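Local coordinates for PHO85 cyclin PHO80 (PDB 2PMI), which serves as the cyclin partner of the kinase PHO85 and negatively regulates phosphate-starvation-responsive genes when phosphate is plentiful, at residues I39-V44 / A233-S238; R66-I71 / S116-R121. All coordinates share one frame; numbering follows the deposited sequence.

Contact 1 of 2, residues I39-V44 / A233-S238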
# COMPACT_ATOMS: atom_id res chain seq x y z
N ILE B 39 -17.36 -12.27 13.92
CA ILE B 39 -17.82 -11.05 13.29
C ILE B 39 -19.33 -11.03 13.09
O ILE B 39 -20.00 -10.07 13.47
CB ILE B 39 -17.15 -10.81 11.93
CG1 ILE B 39 -15.65 -10.57 12.13
CG2 ILE B 39 -17.79 -9.61 11.26
CD1 ILE B 39 -14.86 -10.45 10.81
N SER B 40 -19.86 -12.10 12.50
CA SER B 40 -21.30 -12.18 12.26
C SER B 40 -22.11 -11.99 13.54
O SER B 40 -23.13 -11.29 13.55
CB SER B 40 -21.63 -13.54 11.65
OG SER B 40 -21.00 -13.67 10.39
N ARG B 41 -21.66 -12.62 14.62
CA ARG B 41 -22.33 -12.50 15.91
C ARG B 41 -22.41 -11.03 16.27
O ARG B 41 -23.49 -10.48 16.49
CB ARG B 41 -21.56 -13.26 16.99
CG ARG B 41 -21.64 -14.77 16.90
CD ARG B 41 -20.77 -15.41 17.99
NE ARG B 41 -21.08 -16.83 18.20
CZ ARG B 41 -20.46 -17.59 19.10
NH1 ARG B 41 -19.50 -17.09 19.87
NH2 ARG B 41 -20.82 -18.86 19.24
N MET B 42 -21.25 -10.40 16.33
CA MET B 42 -21.17 -8.99 16.65
C MET B 42 -22.12 -8.20 15.75
O MET B 42 -22.82 -7.29 16.21
CB MET B 42 -19.75 -8.49 16.44
CG MET B 42 -19.58 -7.02 16.72
SD MET B 42 -19.99 -6.69 18.43
CE MET B 42 -18.48 -7.24 19.19
N LEU B 43 -22.13 -8.56 14.48
CA LEU B 43 -22.93 -7.89 13.47
C LEU B 43 -24.45 -7.95 13.67
O LEU B 43 -25.15 -6.98 13.37
CB LEU B 43 -22.57 -8.46 12.09
CG LEU B 43 -22.51 -7.40 11.00
CD1 LEU B 43 -21.37 -6.46 11.30
CD2 LEU B 43 -22.32 -8.06 9.63
N VAL B 44 -24.98 -9.07 14.17
CA VAL B 44 -26.43 -9.14 14.39
C VAL B 44 -26.74 -8.55 15.74
O VAL B 44 -27.88 -8.22 16.04
CB VAL B 44 -26.97 -10.59 14.37
CG1 VAL B 44 -26.92 -11.12 12.97
CG2 VAL B 44 -26.18 -11.46 15.28
N ALA B 233 -25.35 -14.04 22.03
CA ALA B 233 -25.55 -12.90 21.15
C ALA B 233 -26.93 -12.99 20.51
O ALA B 233 -27.80 -12.18 20.81
CB ALA B 233 -24.48 -12.87 20.06
N SER B 234 -27.13 -13.99 19.65
CA SER B 234 -28.39 -14.22 18.93
C SER B 234 -28.20 -15.25 17.80
O SER B 234 -29.06 -16.11 17.58
CB SER B 234 -28.91 -12.95 18.27
OG SER B 234 -29.06 -11.90 19.19
N PRO B 235 -27.08 -15.14 17.06
CA PRO B 235 -26.84 -16.10 15.97
C PRO B 235 -26.44 -17.44 16.56
O PRO B 235 -25.68 -18.20 15.96
CB PRO B 235 -25.71 -15.45 15.19
CG PRO B 235 -24.89 -14.88 16.30
CD PRO B 235 -25.94 -14.23 17.19
N ASP B 236 -26.95 -17.71 17.76
CA ASP B 236 -26.65 -18.96 18.43
C ASP B 236 -26.76 -20.05 17.38
O ASP B 236 -25.83 -20.83 17.18
CB ASP B 236 -27.65 -19.20 19.58
CG ASP B 236 -27.49 -18.19 20.72
OD1 ASP B 236 -27.91 -17.03 20.58
OD2 ASP B 236 -26.92 -18.57 21.77
N LYS B 237 -27.89 -20.04 16.68
CA LYS B 237 -28.18 -21.00 15.62
C LYS B 237 -26.99 -21.38 14.74
O LYS B 237 -26.87 -22.53 14.31
CB LYS B 237 -29.32 -20.45 14.75
CG LYS B 237 -29.42 -21.07 13.36
CD LYS B 237 -29.66 -22.56 13.43
CE LYS B 237 -29.53 -23.18 12.05
NZ LYS B 237 -29.64 -24.65 12.12
N SER B 238 -26.11 -20.42 14.45
CA SER B 238 -24.96 -20.70 13.60
C SER B 238 -23.99 -21.68 14.24
O SER B 238 -24.24 -22.88 14.26
CB SER B 238 -24.24 -19.39 13.26
OG SER B 238 -25.09 -18.52 12.55
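Pro235 packs against Arg41 and Val44, one helical turn apart on helix 32-51 of the cyclin domain, and shows how a loop can lie on a helix: between the segments the contact is apolar, while hydrogen bonds from Arg41 hold the chain just beyond. The loop that follows helix 216-227 presents the pyrrolidine ring to this helix surface, and no hydrogen bond crosses between the segments. Among the apolar contacts, CD of Pro235 lies nearest Val44, 3.4 Å from its CG2, while CG, also near that methyl, lies nearest the aliphatic part of Arg41, whose chain crosses the ring at about a right angle. Ala233 adds its methyl, with CB 4.3 Å from CB of Arg41. At the margin, CB of Ser234 approaches CG2 of Val44; this serine is phosphorylated by PHO85 but is unmodified here.

The polar interactions lie beyond the proline. Extended from CG to NE, the Arg41 chain carries its guanidinium past the ring to backbone carbonyls on both sides of 233-238 in the chain: NH1 bonds to Val228 O before it, and NH2 to Arg239 O and Val241 O after it. The methylenes of the same residue face the loop, with Arg41 CG 3.3 Å from Pro235 CG.

Contact 2 of 2, residues R66-I71 / S116-R121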
# COMPACT_ATOMS: atom_id res chain seq x y z
N ARG B 66 -27.89 3.84 -0.21
CA ARG B 66 -27.63 2.86 -1.26
C ARG B 66 -27.58 1.45 -0.67
O ARG B 66 -27.80 0.47 -1.38
CB ARG B 66 -26.28 3.13 -1.93
CG ARG B 66 -26.23 4.37 -2.78
CD ARG B 66 -27.09 4.20 -4.01
NE ARG B 66 -26.73 5.15 -5.05
CZ ARG B 66 -27.32 5.19 -6.24
NH1 ARG B 66 -28.29 4.34 -6.52
NH2 ARG B 66 -26.94 6.08 -7.14
N TYR B 67 -27.28 1.37 0.63
CA TYR B 67 -27.15 0.08 1.31
C TYR B 67 -28.45 -0.52 1.79
O TYR B 67 -28.46 -1.59 2.41
CB TYR B 67 -26.18 0.23 2.48
CG TYR B 67 -24.99 1.08 2.13
CD1 TYR B 67 -24.98 2.45 2.40
CD2 TYR B 67 -23.89 0.54 1.46
CE1 TYR B 67 -23.92 3.26 2.01
CE2 TYR B 67 -22.81 1.34 1.07
CZ TYR B 67 -22.84 2.70 1.35
OH TYR B 67 -21.80 3.50 0.96
N HIS B 68 -29.56 0.14 1.50
CA HIS B 68 -30.85 -0.35 1.91
C HIS B 68 -31.44 -1.33 0.92
O HIS B 68 -31.42 -1.09 -0.29
CB HIS B 68 -31.84 0.81 2.10
CG HIS B 68 -31.82 1.39 3.48
ND1 HIS B 68 -30.89 2.32 3.88
CD2 HIS B 68 -32.57 1.11 4.57
CE1 HIS B 68 -31.06 2.58 5.16
NE2 HIS B 68 -32.08 1.86 5.60
N SER B 69 -31.98 -2.43 1.44
CA SER B 69 -32.64 -3.45 0.62
C SER B 69 -34.13 -3.22 0.88
O SER B 69 -34.49 -2.72 1.95
CB SER B 69 -32.24 -4.85 1.10
OG SER B 69 -30.83 -4.98 1.12
N LYS B 70 -35.00 -3.58 -0.06
CA LYS B 70 -36.43 -3.38 0.14
C LYS B 70 -37.04 -4.16 1.30
O LYS B 70 -38.10 -3.78 1.81
CB LYS B 70 -37.23 -3.66 -1.14
CG LYS B 70 -37.32 -2.46 -2.08
CD LYS B 70 -38.61 -2.46 -2.92
CE LYS B 70 -38.71 -3.66 -3.86
NZ LYS B 70 -39.97 -3.63 -4.69
N ILE B 71 -36.38 -5.24 1.73
CA ILE B 71 -36.85 -6.06 2.85
C ILE B 71 -35.73 -6.99 3.31
O ILE B 71 -34.85 -7.34 2.52
CB ILE B 71 -38.06 -6.96 2.46
CG1 ILE B 71 -37.71 -7.80 1.24
CG2 ILE B 71 -39.29 -6.12 2.16
CD1 ILE B 71 -38.88 -8.58 0.73
N SER B 116 -30.66 -4.67 10.36
CA SER B 116 -31.00 -5.78 9.50
C SER B 116 -31.79 -5.36 8.28
O SER B 116 -32.88 -5.87 8.03
CB SER B 116 -31.79 -6.83 10.27
OG SER B 116 -33.11 -6.41 10.48
N LEU B 117 -31.26 -4.42 7.52
CA LEU B 117 -31.93 -3.96 6.31
C LEU B 117 -30.86 -3.35 5.43
O LEU B 117 -31.11 -3.05 4.26
CB LEU B 117 -32.99 -2.92 6.65
CG LEU B 117 -34.15 -2.78 5.67
CD1 LEU B 117 -34.84 -4.13 5.49
CD2 LEU B 117 -35.14 -1.75 6.19
N THR B 118 -29.67 -3.20 6.00
CA THR B 118 -28.51 -2.64 5.31
C THR B 118 -27.30 -3.56 5.34
O THR B 118 -26.45 -3.53 4.44
CB THR B 118 -28.06 -1.32 5.94
OG1 THR B 118 -28.06 -1.45 7.38
CG2 THR B 118 -28.93 -0.19 5.47
N ALA B 119 -27.21 -4.35 6.41
CA ALA B 119 -26.09 -5.26 6.64
C ALA B 119 -25.49 -5.94 5.40
O ALA B 119 -24.34 -5.69 5.06
CB ALA B 119 -26.48 -6.28 7.69
N HIS B 120 -26.27 -6.79 4.74
CA HIS B 120 -25.78 -7.51 3.57
C HIS B 120 -25.15 -6.61 2.55
O HIS B 120 -23.94 -6.70 2.29
CB HIS B 120 -26.91 -8.30 2.91
CG HIS B 120 -27.48 -9.37 3.79
ND1 HIS B 120 -26.70 -10.14 4.63
CD2 HIS B 120 -28.74 -9.82 3.94
CE1 HIS B 120 -27.46 -11.01 5.26
NE2 HIS B 120 -28.71 -10.84 4.85
N ARG B 121 -25.96 -5.75 1.95
CA ARG B 121 -25.47 -4.83 0.93
C ARG B 121 -24.23 -4.11 1.41
O ARG B 121 -23.31 -3.86 0.64
CB ARG B 121 -26.55 -3.83 0.57
CG ARG B 121 -26.95 -3.91 -0.87
CD ARG B 121 -28.44 -3.75 -1.03
NE ARG B 121 -28.76 -3.77 -2.44
CZ ARG B 121 -28.38 -2.82 -3.30
NH1 ARG B 121 -27.68 -1.78 -2.86
NH2 ARG B 121 -28.69 -2.93 -4.59
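A chi1 of 44° sets Thr118 CG2 anti to its own carbonyl carbon and aims the methyl at the imidazole of His68, which chi1 of -89° brings alongside, the two side chains pointing the same way. The result is a clear CH-pi contact: CG2 lies 3.5 Å from the ring centroid, over one face and nearly centred. Leu117 approaches the same ring differently, with CD2 at its edge, 4.2 Å from His68 CD2. The ring's rotation has a further restraint in the hydrogen bond from ND1 to Thr65 OG1.

The backbones supply the directional part. Ser69 N donates to Leu117 O at 3.0 Å. Weaker CA-H...O contacts accompany this bond, with Thr118 CA 3.1 Å from Tyr67 O and His68 CA facing Leu117 O. Leu117 also touches the loop further on, its CD1 3.7 Å from Ile71 C.

Arg121, bent at chi2, extends along the loop, from CB near Tyr67 O to the guanidinium near Arg66 O. Its CD lies 3.4 Å from Ser69 OG and its NH1 comes near Arg66 O at an angle too poor for a hydrogen bond, whereas NH2 forms a salt bridge with Glu154. Thr118 is the N-cap residue of helix 119-134, yet its hydroxyl makes no capping bond; it lies instead within hydrogen-bonding distance of Asn115 O and Thr113 O, which would have to share its proton. The contact therefore lays the loop leading to helix 77-86 across the start of helix 119-134, with helix 152-164 flanking it through Leu158 and Phe162.

From the N terminus, the chain first supplies the 39-44 side of contact 1 on helix 32-51, then enters the loop containing 66-71. Helices 77-86 and 92-108 follow before 116-121 closes contact 2, a loop of 44 intervening residues. The chain continues through helix 119-134 and the later helices to 233-238, where contact 1 closes a far longer loop of 188 residues. Contact 2 is thus nested inside contact 1, without crossing. Their centres are about 17 Å apart and they do not touch. The inner closure joins parts of the cyclin domain to each other; the outer one brings the segment after helix 216-227 back onto helix 32-51.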